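Local coordinates for sugar ABC transporter, periplasmic sugar-binding protein (Caulobacter crescentus, PDB 4IRX) that binds myo-inositol in the periplasm, probably to hand it to an ABC transporter for uptake into the cell, at residues A[135-141]-A[168-174]. Numbering follows the deposited sequence. Where two conformers were deposited one is given.
Sequences VVITNDP and TEQTANS. With INS (1,2,3,4,5,6-hexahydroxy-cyclohexane), chain C.
Val136 N donates to Thr168 O (3.0 Å) in the ladder joining strands 132-138 and 164-171, which run parallel as the two β-strands of a β-α-β unit whose crossover is helix 144-160. In this periplasmic binding protein, strand 164-171 is an outermost strand of its four-stranded parallel sheet, and the loops following both strands reach the myo-inositol. Val136 O then accepts from Gln170 N, while its CB lies alongside Glu169 CG; Glu169 OE1 is hydrogen-bonded to His154. On the other face, Ile137 places CG2 anti to its backbone N, and this branch, Ile137 CG2, meets Ala172 CB at 3.8 Å; Ile186 of helix 176-189 packs against Ile137 and Gln170. Thr138 N continues the ladder to Gln170 O, and Thr138 O receives Ala172 N at 3.1 Å. Thr171 OG1 lies 3.0 Å from both Thr138 O and Thr138 OG1, the second contact being weak, and the two threonine side chains cross at about a right angle. Thr171 OG1 also accepts from Asn173 N in an ST turn, turning the chain as the strand ends. Beyond the strand, Asn139 turns its amide to the ligand, ND2 donating almost straight (174°) to inositol O5. Asp140 N is held by Ser174 OG at 3.0 Å, tying the two loops together beside the ligand; Ser174 OG also lies 2.8 Å from inositol O4. Inositol O5, which takes the Asn139 N-H, gives its own proton to Asp140 OD2 at 2.6 Å. OD2 also takes a salt bridge from Arg97 and a hydrogen bond from Gln20, which probably fixes the carboxylate's orientation, while a water bridges OD1 to Asn173 O. Pro141 crosses the side chains of Thr171 and Asn173 at about a right angle, its CG meeting Thr171 OG1 and its CD meeting Asn173 OD1.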
loop_
_atom_site.group_PDB
_atom_site.type_symbol
_atom_site.label_atom_id
_atom_site.label_comp_id
_atom_site.label_asym_id
_atom_site.label_seq_id
_atom_site.Cartn_x
_atom_site.Cartn_y
_atom_site.Cartn_z
ATOM N N VAL A 135 -10.320 -14.705 7.908
ATOM C CA VAL A 135 -9.815 -13.658 8.795
ATOM C C VAL A 135 -9.241 -12.560 7.922
ATOM O O VAL A 135 -8.536 -12.846 6.954
ATOM C CB VAL A 135 -8.705 -14.231 9.721
ATOM C CG1 VAL A 135 -7.994 -13.112 10.512
ATOM C CG2 VAL A 135 -9.322 -15.210 10.684
ATOM N N VAL A 136 -9.536 -11.300 8.242
ATOM C CA VAL A 136 -8.987 -10.178 7.474
ATOM C C VAL A 136 -8.083 -9.351 8.382
ATOM O O VAL A 136 -8.498 -8.929 9.462
ATOM C CB VAL A 136 -10.120 -9.306 6.835
ATOM C CG1 VAL A 136 -9.517 -8.137 6.001
ATOM C CG2 VAL A 136 -11.034 -10.184 6.001
ATOM N N ILE A 137 -6.816 -9.210 7.987
ATOM C CA ILE A 137 -5.838 -8.408 8.727
ATOM C C ILE A 137 -5.497 -7.181 7.872
ATOM O O ILE A 137 -4.952 -7.300 6.774
ATOM C CB ILE A 137 -4.533 -9.197 9.006
ATOM C CG1 ILE A 137 -4.844 -10.523 9.718
ATOM C CG2 ILE A 137 -3.547 -8.329 9.781
ATOM C CD1 ILE A 137 -5.360 -10.375 11.126
ATOM N N THR A 138 -5.858 -5.995 8.357
ATOM C CA THR A 138 -5.797 -4.787 7.529
ATOM C C THR A 138 -4.509 -3.987 7.714
ATOM O O THR A 138 -3.849 -4.065 8.760
ATOM C CB THR A 138 -6.997 -3.840 7.772
ATOM O OG1 THR A 138 -6.850 -3.197 9.054
ATOM C CG2 THR A 138 -8.313 -4.608 7.729
ATOM N N ASN A 139 -4.139 -3.255 6.666
ATOM C CA ASN A 139 -3.005 -2.334 6.705
ATOM C C ASN A 139 -3.408 -0.948 7.237
ATOM O O ASN A 139 -4.595 -0.685 7.426
ATOM C CB ASN A 139 -2.432 -2.192 5.291
ATOM C CG ASN A 139 -3.429 -1.592 4.307
ATOM O OD1 ASN A 139 -4.543 -2.103 4.157
ATOM N ND2 ASN A 139 -3.026 -0.512 3.607
ATOM N N ASP A 140 -2.402 -0.089 7.445
ATOM C CA ASP A 140 -2.552 1.364 7.739
ATOM C C ASP A 140 -3.999 1.908 7.754
ATOM O O ASP A 140 -4.512 2.338 6.717
ATOM C CB ASP A 140 -1.769 2.207 6.695
ATOM C CG ASP A 140 -0.266 2.140 6.849
ATOM O OD1 ASP A 140 0.280 2.111 7.988
ATOM O OD2 ASP A 140 0.423 2.164 5.807
ATOM N N PRO A 141 -4.679 1.867 8.920
ATOM C CA PRO A 141 -6.131 2.092 8.891
ATOM C C PRO A 141 -6.628 3.435 8.369
ATOM O O PRO A 141 -7.746 3.474 7.860
ATOM C CB PRO A 141 -6.538 1.949 10.365
ATOM C CG PRO A 141 -5.524 1.018 10.923
ATOM C CD PRO A 141 -4.223 1.299 10.204
ATOM N N THR A 168 -13.281 -12.611 11.870
ATOM C CA THR A 168 -12.889 -11.361 12.496
ATOM C C THR A 168 -12.086 -10.531 11.508
ATOM O O THR A 168 -11.502 -11.043 10.557
ATOM C CB THR A 168 -12.137 -11.581 13.824
ATOM O OG1 THR A 168 -11.874 -10.319 14.448
ATOM C CG2 THR A 168 -10.853 -12.307 13.589
ATOM N N GLU A 169 -12.161 -9.223 11.694
ATOM C CA GLU A 169 -11.406 -8.283 10.872
ATOM C C GLU A 169 -10.686 -7.342 11.830
ATOM O O GLU A 169 -11.342 -6.688 12.662
ATOM C CB GLU A 169 -12.364 -7.537 9.941
ATOM C CG GLU A 169 -11.739 -6.451 9.075
ATOM C CD GLU A 169 -12.734 -5.892 8.066
ATOM O OE1 GLU A 169 -13.332 -6.683 7.292
ATOM O OE2 GLU A 169 -12.941 -4.660 8.065
ATOM N N GLN A 170 -9.352 -7.310 11.759
ATOM C CA GLN A 170 -8.556 -6.527 12.687
ATOM C C GLN A 170 -7.392 -5.905 11.960
ATOM O O GLN A 170 -6.946 -6.437 10.943
ATOM C CB GLN A 170 -8.057 -7.383 13.860
ATOM C CG GLN A 170 -9.206 -7.821 14.771
ATOM C CD GLN A 170 -8.747 -8.669 15.926
ATOM O OE1 GLN A 170 -7.688 -8.419 16.502
ATOM N NE2 GLN A 170 -9.549 -9.683 16.277
ATOM N N THR A 171 -6.895 -4.779 12.463
ATOM C CA THR A 171 -5.702 -4.196 11.865
ATOM C C THR A 171 -4.439 -4.684 12.549
ATOM O O THR A 171 -4.440 -5.007 13.744
ATOM C CB THR A 171 -5.737 -2.652 11.840
ATOM O OG1 THR A 171 -4.700 -2.195 10.958
ATOM C CG2 THR A 171 -5.531 -2.063 13.231
ATOM N N ALA A 172 -3.358 -4.763 11.781
ATOM C CA ALA A 172 -2.043 -4.876 12.362
ATOM C C ALA A 172 -1.145 -3.708 11.964
ATOM O O ALA A 172 0.080 -3.802 12.064
ATOM C CB ALA A 172 -1.410 -6.226 12.052
ATOM N N ASN A 173 -1.754 -2.616 11.488
ATOM C CA ASN A 173 -1.076 -1.328 11.323
ATOM C C ASN A 173 0.163 -1.392 10.418
ATOM O O ASN A 173 1.120 -0.648 10.582
ATOM C CB ASN A 173 -0.739 -0.744 12.714
ATOM C CG ASN A 173 -1.984 -0.432 13.502
ATOM O OD1 ASN A 173 -2.795 0.387 13.086
ATOM N ND2 ASN A 173 -2.166 -1.111 14.633
ATOM N N SER A 174 0.130 -2.323 9.460
ATOM C CA SER A 174 1.247 -2.518 8.525
ATOM C C SER A 174 2.565 -2.827 9.246
ATOM O O SER A 174 3.647 -2.328 8.883
ATOM C CB SER A 174 1.408 -1.279 7.615
ATOM O OG SER A 174 0.283 -1.138 6.746
HETATM C C1 INS C . 0.783 0.074 0.395
HETATM C C2 INS C . 1.441 -1.237 0.671
HETATM C C3 INS C . 2.106 -1.167 2.022
HETATM C C4 INS C . 1.090 -0.903 3.086
HETATM C C5 INS C . 0.449 0.415 2.866
HETATM C C6 INS C . -0.180 0.483 1.494
HETATM O O1 INS C . 0.123 0.035 -0.845
HETATM O O2 INS C . 0.491 -2.258 0.621
HETATM O O3 INS C . 2.817 -2.352 2.288
HETATM O O4 INS C . 1.669 -0.968 4.351
HETATM O O5 INS C . -0.490 0.642 3.868
HETATM O O6 INS C . -0.818 1.714 1.275
HETATM O O HOH W 1 -0.305 2.236 10.646
#